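Side-chain contacts in HepC.19480.a.B1 (Helicobacter pylori, PDB 6MTZ), which is of unknown function but probably hydrolyses phosphoester bonds as a member of the DHH/DHHA1 phosphoesterase superfamily: residues R49-E52 and I53-I57; I128-E131 and F132-H136; N219-F222 and R223-I227; D234-M238 and D239-S243. All blocks are in the same frame, centred on the assembly; numbering follows the deposited sequence.

Contact 1 of 4, residues R49-E52 and I53-I57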
loop_
_atom_site.group_PDB
_atom_site.type_symbol
_atom_site.label_atom_id
_atom_site.label_comp_id
_atom_site.label_asym_id
_atom_site.label_seq_id
_atom_site.Cartn_x
_atom_site.Cartn_y
_atom_site.Cartn_z
ATOM N N ARG A 49 3.124 10.663 3.898
ATOM C CA ARG A 49 4.304 9.991 3.370
ATOM C C ARG A 49 5.461 10.968 3.207
ATOM O O ARG A 49 6.619 10.587 3.402
ATOM C CB ARG A 49 3.984 9.293 2.048
ATOM C CG ARG A 49 2.790 8.299 2.066
ATOM C CD ARG A 49 2.925 7.175 3.105
ATOM N NE ARG A 49 1.708 6.364 3.178
ATOM C CZ ARG A 49 1.269 5.748 4.276
ATOM N NH1 ARG A 49 1.949 5.833 5.405
ATOM N NH2 ARG A 49 0.143 5.041 4.248
ATOM N N ILE A 50 5.174 12.233 2.886
ATOM C CA ILE A 50 6.261 13.194 2.746
ATOM C C ILE A 50 6.902 13.450 4.101
ATOM O O ILE A 50 8.131 13.537 4.218
ATOM C CB ILE A 50 5.754 14.487 2.076
ATOM C CG1 ILE A 50 5.522 14.238 0.583
ATOM C CG2 ILE A 50 6.752 15.612 2.244
ATOM C CD1 ILE A 50 4.673 15.275 -0.088
ATOM N N TYR A 51 6.088 13.509 5.154
ATOM C CA TYR A 51 6.630 13.633 6.501
ATOM C C TYR A 51 7.469 12.416 6.863
ATOM O O TYR A 51 8.576 12.548 7.396
ATOM C CB TYR A 51 5.493 13.834 7.504
ATOM C CG TYR A 51 5.944 13.877 8.942
ATOM C CD1 TYR A 51 6.348 15.071 9.528
ATOM C CD2 TYR A 51 5.964 12.720 9.722
ATOM C CE1 TYR A 51 6.762 15.114 10.854
ATOM C CE2 TYR A 51 6.377 12.754 11.044
ATOM C CZ TYR A 51 6.774 13.953 11.604
ATOM O OH TYR A 51 7.182 13.992 12.918
ATOM N N GLU A 52 6.942 11.216 6.601
ATOM C CA GLU A 52 7.686 9.985 6.858
ATOM C C GLU A 52 9.041 9.991 6.167
ATOM O O GLU A 52 10.048 9.573 6.748
ATOM C CB GLU A 52 6.898 8.780 6.353
ATOM C CG GLU A 52 5.925 8.163 7.300
ATOM C CD GLU A 52 5.205 7.005 6.624
ATOM O OE1 GLU A 52 3.968 7.076 6.479
ATOM O OE2 GLU A 52 5.877 6.041 6.208
ATOM N N ILE A 53 9.072 10.423 4.905
ATOM C CA ILE A 53 10.307 10.394 4.124
ATOM C C ILE A 53 11.322 11.384 4.687
ATOM O O ILE A 53 12.492 11.039 4.897
ATOM C CB ILE A 53 9.999 10.658 2.638
ATOM C CG1 ILE A 53 9.398 9.399 2.008
ATOM C CG2 ILE A 53 11.253 11.098 1.888
ATOM C CD1 ILE A 53 8.782 9.604 0.649
ATOM N N LEU A 54 10.887 12.616 4.973
ATOM C CA LEU A 54 11.802 13.609 5.530
ATOM C C LEU A 54 12.286 13.192 6.914
ATOM O O LEU A 54 13.435 13.460 7.289
ATOM C CB LEU A 54 11.126 14.978 5.593
ATOM C CG LEU A 54 10.750 15.655 4.274
ATOM C CD1 LEU A 54 9.826 16.833 4.517
ATOM C CD2 LEU A 54 11.989 16.108 3.554
ATOM N N ASN A 55 11.419 12.536 7.688
ATOM C CA ASN A 55 11.823 12.040 9.000
ATOM C C ASN A 55 12.898 10.975 8.858
ATOM O O ASN A 55 13.930 11.024 9.536
ATOM C CB ASN A 55 10.607 11.489 9.746
ATOM C CG ASN A 55 10.875 11.246 11.214
ATOM O OD1 ASN A 55 12.023 11.234 11.662
ATOM N ND2 ASN A 55 9.805 11.046 11.978
ATOM N N ALA A 56 12.677 10.004 7.966
ATOM C CA ALA A 56 13.676 8.963 7.744
ATOM C C ALA A 56 15.007 9.554 7.287
ATOM O O ALA A 56 16.075 9.089 7.701
ATOM C CB ALA A 56 13.158 7.946 6.724
ATOM N N ILE A 57 14.969 10.589 6.443
ATOM C CA ILE A 57 16.212 11.178 5.955
ATOM C C ILE A 57 16.939 11.903 7.083
ATOM O O ILE A 57 18.168 11.826 7.193
ATOM C CB ILE A 57 15.935 12.101 4.748
ATOM C CG1 ILE A 57 15.576 11.268 3.521
ATOM C CG2 ILE A 57 17.142 12.986 4.443
ATOM C CD1 ILE A 57 15.356 12.083 2.277
#

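Contact 2 of 4, residues I128-E131 and F132-H136. With EDO (1,2-ethanediol), chain C.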
loop_
_atom_site.group_PDB
_atom_site.type_symbol
_atom_site.label_atom_id
_atom_site.label_comp_id
_atom_site.label_asym_id
_atom_site.label_seq_id
_atom_site.Cartn_x
_atom_site.Cartn_y
_atom_site.Cartn_z
ATOM N N ILE A 128 7.551 7.946 -17.849
ATOM C CA ILE A 128 8.372 9.078 -17.426
ATOM C C ILE A 128 9.462 8.620 -16.454
ATOM O O ILE A 128 10.638 8.958 -16.618
ATOM C CB ILE A 128 7.498 10.184 -16.804
ATOM C CG1 ILE A 128 6.446 10.689 -17.793
ATOM C CG2 ILE A 128 8.372 11.339 -16.327
ATOM C CD1 ILE A 128 5.438 11.622 -17.158
ATOM N N VAL A 129 9.088 7.849 -15.422
ATOM C CA VAL A 129 10.084 7.328 -14.482
ATOM C C VAL A 129 11.153 6.540 -15.225
ATOM O O VAL A 129 12.355 6.729 -15.004
ATOM C CB VAL A 129 9.423 6.453 -13.402
ATOM C CG1 VAL A 129 10.509 5.759 -12.552
ATOM C CG2 VAL A 129 8.501 7.291 -12.527
ATOM N N TYR A 130 10.730 5.627 -16.104
ATOM C CA TYR A 130 11.695 4.758 -16.765
ATOM C C TYR A 130 12.708 5.575 -17.559
ATOM O O TYR A 130 13.924 5.357 -17.460
ATOM C CB TYR A 130 10.999 3.745 -17.681
ATOM C CG TYR A 130 12.032 2.912 -18.416
ATOM C CD1 TYR A 130 12.799 1.988 -17.734
ATOM C CD2 TYR A 130 12.298 3.120 -19.776
ATOM C CE1 TYR A 130 13.785 1.234 -18.394
ATOM C CE2 TYR A 130 13.282 2.379 -20.450
ATOM C CZ TYR A 130 14.028 1.447 -19.750
ATOM O OH TYR A 130 15.005 0.710 -20.388
ATOM N N GLU A 131 12.228 6.538 -18.337
ATOM C CA GLU A 131 13.149 7.284 -19.186
ATOM C C GLU A 131 14.048 8.188 -18.354
ATOM O O GLU A 131 15.237 8.337 -18.660
ATOM C CB GLU A 131 12.364 8.051 -20.255
ATOM C CG GLU A 131 12.096 7.120 -21.460
ATOM C CD GLU A 131 10.908 7.482 -22.347
ATOM O OE1 GLU A 131 10.609 6.668 -23.244
ATOM O OE2 GLU A 131 10.278 8.545 -22.169
ATOM N N PHE A 132 13.530 8.739 -17.257
ATOM C CA PHE A 132 14.381 9.532 -16.372
ATOM C C PHE A 132 15.458 8.671 -15.712
ATOM O O PHE A 132 16.630 9.055 -15.669
ATOM C CB PHE A 132 13.535 10.244 -15.309
ATOM C CG PHE A 132 14.351 10.910 -14.239
ATOM C CD1 PHE A 132 14.921 12.168 -14.457
ATOM C CD2 PHE A 132 14.540 10.301 -13.014
ATOM C CE1 PHE A 132 15.663 12.791 -13.464
ATOM C CE2 PHE A 132 15.297 10.917 -12.014
ATOM C CZ PHE A 132 15.862 12.147 -12.240
ATOM N N LEU A 133 15.080 7.512 -15.164
ATOM C CA LEU A 133 16.083 6.669 -14.516
ATOM C C LEU A 133 17.082 6.127 -15.535
ATOM O O LEU A 133 18.293 6.113 -15.277
ATOM C CB LEU A 133 15.405 5.521 -13.747
ATOM C CG LEU A 133 14.503 5.973 -12.595
ATOM C CD1 LEU A 133 14.015 4.780 -11.763
ATOM C CD2 LEU A 133 15.242 6.982 -11.715
ATOM N N LYS A 134 16.599 5.680 -16.698
ATOM C CA LYS A 134 17.500 5.105 -17.695
ATOM C C LYS A 134 18.530 6.125 -18.164
ATOM O O LYS A 134 19.694 5.777 -18.402
ATOM C CB LYS A 134 16.701 4.566 -18.884
ATOM C CG LYS A 134 17.528 3.771 -19.891
ATOM C CD LYS A 134 18.037 2.434 -19.332
ATOM C CE LYS A 134 18.897 1.706 -20.386
ATOM N NZ LYS A 134 19.388 0.342 -19.952
ATOM N N LYS A 135 18.125 7.395 -18.296
ATOM C CA LYS A 135 19.066 8.416 -18.746
ATOM C C LYS A 135 20.194 8.635 -17.745
ATOM O O LYS A 135 21.308 9.004 -18.146
ATOM C CB LYS A 135 18.346 9.744 -19.026
ATOM C CG LYS A 135 17.496 9.730 -20.300
ATOM C CD LYS A 135 17.607 11.015 -21.089
ATOM C CE LYS A 135 16.374 11.874 -20.985
ATOM N NZ LYS A 135 16.390 12.951 -22.029
ATOM N N HIS A 136 19.949 8.381 -16.454
ATOM C CA HIS A 136 20.885 8.781 -15.407
ATOM C C HIS A 136 21.540 7.632 -14.654
ATOM O O HIS A 136 22.623 7.835 -14.102
ATOM C CB HIS A 136 20.187 9.716 -14.400
ATOM C CG HIS A 136 19.763 11.009 -15.023
ATOM N ND1 HIS A 136 18.480 11.235 -15.472
ATOM C CD2 HIS A 136 20.481 12.105 -15.372
ATOM C CE1 HIS A 136 18.414 12.430 -16.035
ATOM N NE2 HIS A 136 19.617 12.977 -15.990
HETATM C C1 EDO C . 9.673 1.708 -23.171
HETATM O O1 EDO C . 8.762 1.776 -24.276
HETATM C C2 EDO C . 9.768 3.073 -22.488
HETATM O O2 EDO C . 10.941 3.781 -22.905
HETATM O O HOH W 1 16.981 -0.789 -19.272
#

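Contact 3 of 4, residues N219-F222 and R223-I227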
loop_
_atom_site.group_PDB
_atom_site.type_symbol
_atom_site.label_atom_id
_atom_site.label_comp_id
_atom_site.label_asym_id
_atom_site.label_seq_id
_atom_site.Cartn_x
_atom_site.Cartn_y
_atom_site.Cartn_z
ATOM N N ASN A 219 -6.411 -15.675 -17.556
ATOM C CA ASN A 219 -6.904 -16.947 -17.047
ATOM C C ASN A 219 -5.943 -17.617 -16.069
ATOM O O ASN A 219 -6.343 -18.577 -15.400
ATOM C CB ASN A 219 -7.200 -17.900 -18.209
ATOM C CG ASN A 219 -8.454 -17.533 -18.953
ATOM O OD1 ASN A 219 -9.356 -16.909 -18.391
ATOM N ND2 ASN A 219 -8.522 -17.903 -20.229
ATOM N N ASP A 220 -4.695 -17.142 -15.975
ATOM C CA ASP A 220 -3.696 -17.705 -15.071
ATOM C C ASP A 220 -3.594 -16.953 -13.762
ATOM O O ASP A 220 -2.999 -17.473 -12.810
ATOM C CB ASP A 220 -2.287 -17.693 -15.707
ATOM C CG ASP A 220 -2.044 -18.859 -16.660
ATOM O OD1 ASP A 220 -2.968 -19.663 -16.913
ATOM O OD2 ASP A 220 -0.907 -18.959 -17.170
ATOM N N LEU A 221 -4.142 -15.740 -13.703
ATOM C CA LEU A 221 -3.835 -14.828 -12.603
ATOM C C LEU A 221 -4.301 -15.362 -11.252
ATOM O O LEU A 221 -3.579 -15.237 -10.256
ATOM C CB LEU A 221 -4.473 -13.466 -12.878
ATOM C CG LEU A 221 -4.318 -12.434 -11.770
ATOM C CD1 LEU A 221 -2.862 -12.229 -11.385
ATOM C CD2 LEU A 221 -4.921 -11.130 -12.229
ATOM N N PHE A 222 -5.513 -15.934 -11.189
ATOM C CA PHE A 222 -6.086 -16.344 -9.906
ATOM C C PHE A 222 -5.185 -17.355 -9.207
ATOM O O PHE A 222 -4.847 -17.195 -8.025
ATOM C CB PHE A 222 -7.496 -16.920 -10.112
ATOM C CG PHE A 222 -8.211 -17.301 -8.817
ATOM C CD1 PHE A 222 -8.734 -16.318 -7.976
ATOM C CD2 PHE A 222 -8.401 -18.635 -8.472
ATOM C CE1 PHE A 222 -9.408 -16.655 -6.803
ATOM C CE2 PHE A 222 -9.086 -18.996 -7.288
ATOM C CZ PHE A 222 -9.585 -18.004 -6.457
ATOM N N ARG A 223 -4.752 -18.383 -9.943
ATOM C CA ARG A 223 -3.855 -19.385 -9.375
ATOM C C ARG A 223 -2.531 -18.747 -8.975
ATOM O O ARG A 223 -1.979 -19.054 -7.912
ATOM C CB ARG A 223 -3.640 -20.528 -10.383
ATOM C CG ARG A 223 -2.783 -21.683 -9.858
ATOM C CD ARG A 223 -2.719 -22.893 -10.812
ATOM N NE ARG A 223 -1.873 -23.930 -10.227
ATOM C CZ ARG A 223 -2.322 -24.917 -9.458
ATOM N NH1 ARG A 223 -3.616 -25.038 -9.224
ATOM N NH2 ARG A 223 -1.474 -25.792 -8.931
ATOM N N LEU A 224 -2.029 -17.817 -9.797
ATOM C CA LEU A 224 -0.797 -17.107 -9.455
ATOM C C LEU A 224 -0.938 -16.330 -8.152
ATOM O O LEU A 224 -0.010 -16.305 -7.338
ATOM C CB LEU A 224 -0.389 -16.149 -10.583
ATOM C CG LEU A 224 0.088 -16.760 -11.897
ATOM C CD1 LEU A 224 0.457 -15.632 -12.889
ATOM C CD2 LEU A 224 1.277 -17.699 -11.653
ATOM N N LYS A 225 -2.082 -15.672 -7.949
ATOM C CA LYS A 225 -2.291 -14.919 -6.715
ATOM C C LYS A 225 -2.261 -15.835 -5.501
ATOM O O LYS A 225 -1.674 -15.487 -4.468
ATOM C CB LYS A 225 -3.621 -14.160 -6.767
ATOM C CG LYS A 225 -3.716 -13.105 -7.876
ATOM C CD LYS A 225 -5.140 -12.499 -7.905
ATOM C CE LYS A 225 -5.446 -11.761 -6.595
ATOM N NZ LYS A 225 -6.755 -10.992 -6.661
ATOM N N LYS A 226 -2.930 -16.987 -5.594
ATOM C CA LYS A 226 -2.927 -17.941 -4.489
ATOM C C LYS A 226 -1.507 -18.362 -4.141
ATOM O O LYS A 226 -1.168 -18.517 -2.962
ATOM C CB LYS A 226 -3.763 -19.179 -4.840
ATOM C CG LYS A 226 -5.255 -18.997 -4.744
ATOM C CD LYS A 226 -5.936 -20.376 -4.828
ATOM C CE LYS A 226 -7.393 -20.317 -4.477
ATOM N NZ LYS A 226 -8.066 -21.640 -4.564
ATOM N N ILE A 227 -0.661 -18.541 -5.159
ATOM C CA ILE A 227 0.711 -18.959 -4.909
ATOM C C ILE A 227 1.528 -17.805 -4.351
ATOM O O ILE A 227 2.323 -17.986 -3.421
ATOM C CB ILE A 227 1.332 -19.531 -6.195
ATOM C CG1 ILE A 227 0.709 -20.894 -6.495
ATOM C CG2 ILE A 227 2.830 -19.694 -6.047
ATOM C CD1 ILE A 227 1.027 -21.371 -7.845
HETATM O O HOH W 2 -5.980 -19.256 -12.592
#

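Contact 4 of 4, residues D234-M238 and D239-S243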
loop_
_atom_site.group_PDB
_atom_site.type_symbol
_atom_site.label_atom_id
_atom_site.label_comp_id
_atom_site.label_asym_id
_atom_site.label_seq_id
_atom_site.Cartn_x
_atom_site.Cartn_y
_atom_site.Cartn_z
ATOM N N ASP A 234 -4.144 -25.980 -4.869
ATOM C CA ASP A 234 -4.783 -27.265 -5.087
ATOM C C ASP A 234 -5.447 -27.821 -3.837
ATOM O O ASP A 234 -6.176 -28.806 -3.939
ATOM C CB ASP A 234 -3.753 -28.269 -5.629
ATOM C CG ASP A 234 -3.266 -27.892 -7.008
ATOM O OD1 ASP A 234 -4.126 -27.456 -7.816
ATOM O OD2 ASP A 234 -2.041 -27.997 -7.278
ATOM N N THR A 235 -5.207 -27.240 -2.660
ATOM C CA THR A 235 -5.902 -27.695 -1.460
ATOM C C THR A 235 -6.530 -26.583 -0.633
ATOM O O THR A 235 -7.130 -26.888 0.398
ATOM C CB THR A 235 -4.962 -28.499 -0.537
ATOM O OG1 THR A 235 -3.892 -27.662 -0.074
ATOM C CG2 THR A 235 -4.389 -29.744 -1.250
ATOM N N GLU A 236 -6.418 -25.313 -1.033
ATOM C CA GLU A 236 -6.897 -24.216 -0.199
ATOM C C GLU A 236 -7.730 -23.220 -1.002
ATOM O O GLU A 236 -7.430 -22.941 -2.168
ATOM C CB GLU A 236 -5.715 -23.487 0.463
ATOM C CG GLU A 236 -4.806 -24.412 1.272
ATOM C CD GLU A 236 -3.610 -23.692 1.866
ATOM O OE1 GLU A 236 -2.863 -23.038 1.113
ATOM O OE2 GLU A 236 -3.418 -23.783 3.094
ATOM N N THR A 237 -8.767 -22.674 -0.367
ATOM C CA THR A 237 -9.547 -21.604 -0.978
ATOM C C THR A 237 -8.846 -20.263 -0.815
ATOM O O THR A 237 -7.987 -20.078 0.051
ATOM C CB THR A 237 -10.943 -21.485 -0.354
ATOM O OG1 THR A 237 -10.805 -21.068 1.011
ATOM C CG2 THR A 237 -11.714 -22.812 -0.445
ATOM N N MET A 238 -9.245 -19.308 -1.654
ATOM C CA MET A 238 -8.625 -17.988 -1.600
ATOM C C MET A 238 -8.909 -17.311 -0.268
ATOM O O MET A 238 -8.018 -16.688 0.324
ATOM C CB MET A 238 -9.121 -17.135 -2.762
ATOM C CG MET A 238 -8.602 -15.710 -2.736
ATOM S SD MET A 238 -6.797 -15.629 -2.804
ATOM C CE MET A 238 -6.534 -15.575 -4.565
ATOM N N ASP A 239 -10.138 -17.461 0.247
ATOM C CA ASP A 239 -10.483 -16.807 1.506
ATOM C C ASP A 239 -9.679 -17.381 2.674
ATOM O O ASP A 239 -9.296 -16.630 3.576
ATOM C CB ASP A 239 -12.005 -16.865 1.764
ATOM C CG ASP A 239 -12.584 -18.278 1.666
ATOM O OD1 ASP A 239 -12.381 -19.069 2.605
ATOM O OD2 ASP A 239 -13.263 -18.598 0.661
ATOM N N ASN A 240 -9.334 -18.671 2.657
ATOM C CA ASN A 240 -8.440 -19.139 3.718
ATOM C C ASN A 240 -6.984 -18.787 3.451
ATOM O O ASN A 240 -6.222 -18.567 4.399
ATOM C CB ASN A 240 -8.600 -20.639 3.938
ATOM C CG ASN A 240 -9.928 -20.970 4.569
ATOM O OD1 ASN A 240 -10.466 -20.182 5.347
ATOM N ND2 ASN A 240 -10.486 -22.112 4.214
ATOM N N ILE A 241 -6.568 -18.733 2.185
ATOM C CA ILE A 241 -5.194 -18.342 1.889
ATOM C C ILE A 241 -4.953 -16.896 2.298
ATOM O O ILE A 241 -3.923 -16.576 2.907
ATOM C CB ILE A 241 -4.890 -18.574 0.404
ATOM C CG1 ILE A 241 -4.905 -20.089 0.130
ATOM C CG2 ILE A 241 -3.539 -17.924 0.001
ATOM C CD1 ILE A 241 -4.914 -20.409 -1.342
ATOM N N SER A 242 -5.908 -16.007 1.998
ATOM C CA SER A 242 -5.752 -14.598 2.349
ATOM C C SER A 242 -5.748 -14.405 3.861
ATOM O O SER A 242 -4.891 -13.696 4.402
ATOM C CB SER A 242 -6.874 -13.769 1.712
ATOM O OG SER A 242 -6.926 -12.469 2.275
ATOM N N SER A 243 -6.720 -15.008 4.563
ATOM C CA SER A 243 -6.785 -14.808 6.012
ATOM C C SER A 243 -5.577 -15.427 6.699
ATOM O O SER A 243 -5.040 -14.845 7.642
ATOM C CB SER A 243 -8.096 -15.367 6.582
ATOM O OG SER A 243 -8.430 -16.616 6.003
HETATM O O HOH W 3 -9.073 -23.834 2.333
#

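Contact 1 of 4, residues R49-E52 and I53-I57
L54 settles one helical turn beyond I50, and its side chain can be followed outward along that neighbour. With chi1 at -65°, CG sits beside the backbone N of L54, so the chain starts out over the carbonyl it bonds to: CB lies 3.6 Å and CG 3.4 Å from I50 O, while L54 N donates to that same oxygen. CD1 then meets CG2 of I50 at 4.0 Å. The two side chains run side by side in one direction, and both press against helix 76-85, I50 on E78 and L82, L54 on Y81 and K85.

Another flank of the helix carries charge. R49 NH1 reaches E52 OE1 at 2.6 Å in a salt bridge that lies almost flat in the guanidinium plane and uses the syn lone pair of the carboxylate. E45 takes NH2 and N39 O takes NE, so three partners fix the rotation of the arginine head. I53, meanwhile, lays its CG1 3.3 Å from R49 O and packs on Y12 and Y38 of the parallel sheet. This is the helix of a beta-alpha-beta crossover, covering strand 10-15 on its way from strand 35-39 to strand 64-70 in what is probably the DHH domain.

Contact 2 of 4, residues I128-E131 and F132-H136
Y130 and K134 both start with CG opposite the backbone N (chi1 177° and -172°), which sends them off the helix side by side; a bend at chi2 of K134 (68°) then carries the lysine along the tyrosine. CB of K134 stands 4.2 Å above one face of the Y130 ring, toward its rim, and CD comes within 3.6 Å of Y130 OH. A water closes the far end: it donates to Y130 OH at 2.7 Å and accepts from K134 NZ, also at 2.7 Å. The hydroxyl is hydrogen-bonded to E149 of helix 145-159 as well.

E131 heads another way. Its OE2 forms a salt bridge with R123, and its OE1 accepts from O2 of an ethanediol at 2.9 Å, a molecule probably picked up from the crystallisation liquor and held also by E153. On the buried flank V129 CG1 and L133 CD1 touch at 3.7 Å, facing helix 19-29. Near the close of helix 125-136 the imidazole of H136 turns back: its ND1 donates to F132 O at 2.9 Å, with that oxygen close to the imidazole plane, and the same nitrogen stands over one face of the F132 ring, toward its rim. That bond implies a proton on ND1 in this model, while the water, accepting from the lysine and donating to the hydroxyl, joins two polar ends and shares Y130 OH with E149.

Contact 3 of 4, residues N219-F222 and R223-I227
L221 and K225 make the close-packed side. CD1 of L221 lies 3.7 Å from CG of K225, whose CG also sits 3.2 Å from L221 O, and the pair faces helix 190-203 at Y196 and L200. The aliphatic part of K225 does the packing; a bend at chi3 (63°) then takes NZ off to a salt bridge with E183, which answers its buried charge.

F222 and K226 cross obliquely, CE of the extended lysine coming within 3.5 Å of CE2 at the ring. Beyond that point K226 NZ is hydrogen-bonded to E236 O. Helix 213-228 belongs to the helical region that separates the parallel-sheet part of the chain from the mixed-sheet part, and M238 of the next helix in sequence, 238-251, packs on F222, K225 and K226 together.

The looser, more solvent-facing part is around N219, D220 and R223. Here a water stands in for a direct helical bond, donating to N219 O at 2.9 Å and accepting from R223 N at 3.0 Å. L224 touches D220 sparingly, CD1 to CB at 4.4 Å, although L224 N still donates to D220 O. R223, fully extended from CG to NE, leaves the helix surface for a salt bridge with D234.

Contact 4 of 4, residues D234-M238 and D239-S243
E236 and I241 meet at about a right angle, CB of the glutamate against CG1 of the isoleucine at 3.5 Å. The carboxylate end is occupied differently: E236 OE1 accepts from D232 N. Between these two residues in sequence, T237 turns its hydroxyl toward the start of helix 238-251. Its OG1 stands between the backbone N and the carbonyl carbon (chi1 66°) and accepts from N240 N at 3.3 Å, with an N-H...O angle of 159°.

T237 is thus the N-cap, and the E236-I241 touch recalls a hydrophobic staple, made here by a glutamate methylene. It is not a capping box, since the side chain of N240 does not accept from T237 N; a water accepts from both T237 N, at 3.0 Å, and N240 ND2, at 2.9 Å. D239 slants across T237, OD1 lying 3.0 Å from OG1, and its negative charge near the helix start would probably suit the helix dipole.

M238, its chain bent at chi2 and chi3, packs on E183 and L229. Further along, S243 OG folds back to donate to D239 O at 2.6 Å, in the carbonyl plane and on a lone pair, while S243 N gives the same oxygen a second bond at 3.2 Å.

Contacts 1 and 2 belong to the parallel-sheet part of the chain, on helices that border the sheet; their centres are 23 Å apart and they do not touch. Each pairs an aliphatic flank with a polar one: an internal ion pair in contact 1, a water bridge and a salt bridge to an outside arginine in contact 2. Contacts 3 and 4 lie across the chain's centre from contact 1 and hold two successive helices together, by a salt bridge and by packing, with K226 CD 3.6 Å from I241 CD1. Contact 4 is the surface member, built on helix-start capping, whereas contacts 1 to 3 are partly buried turns within helices.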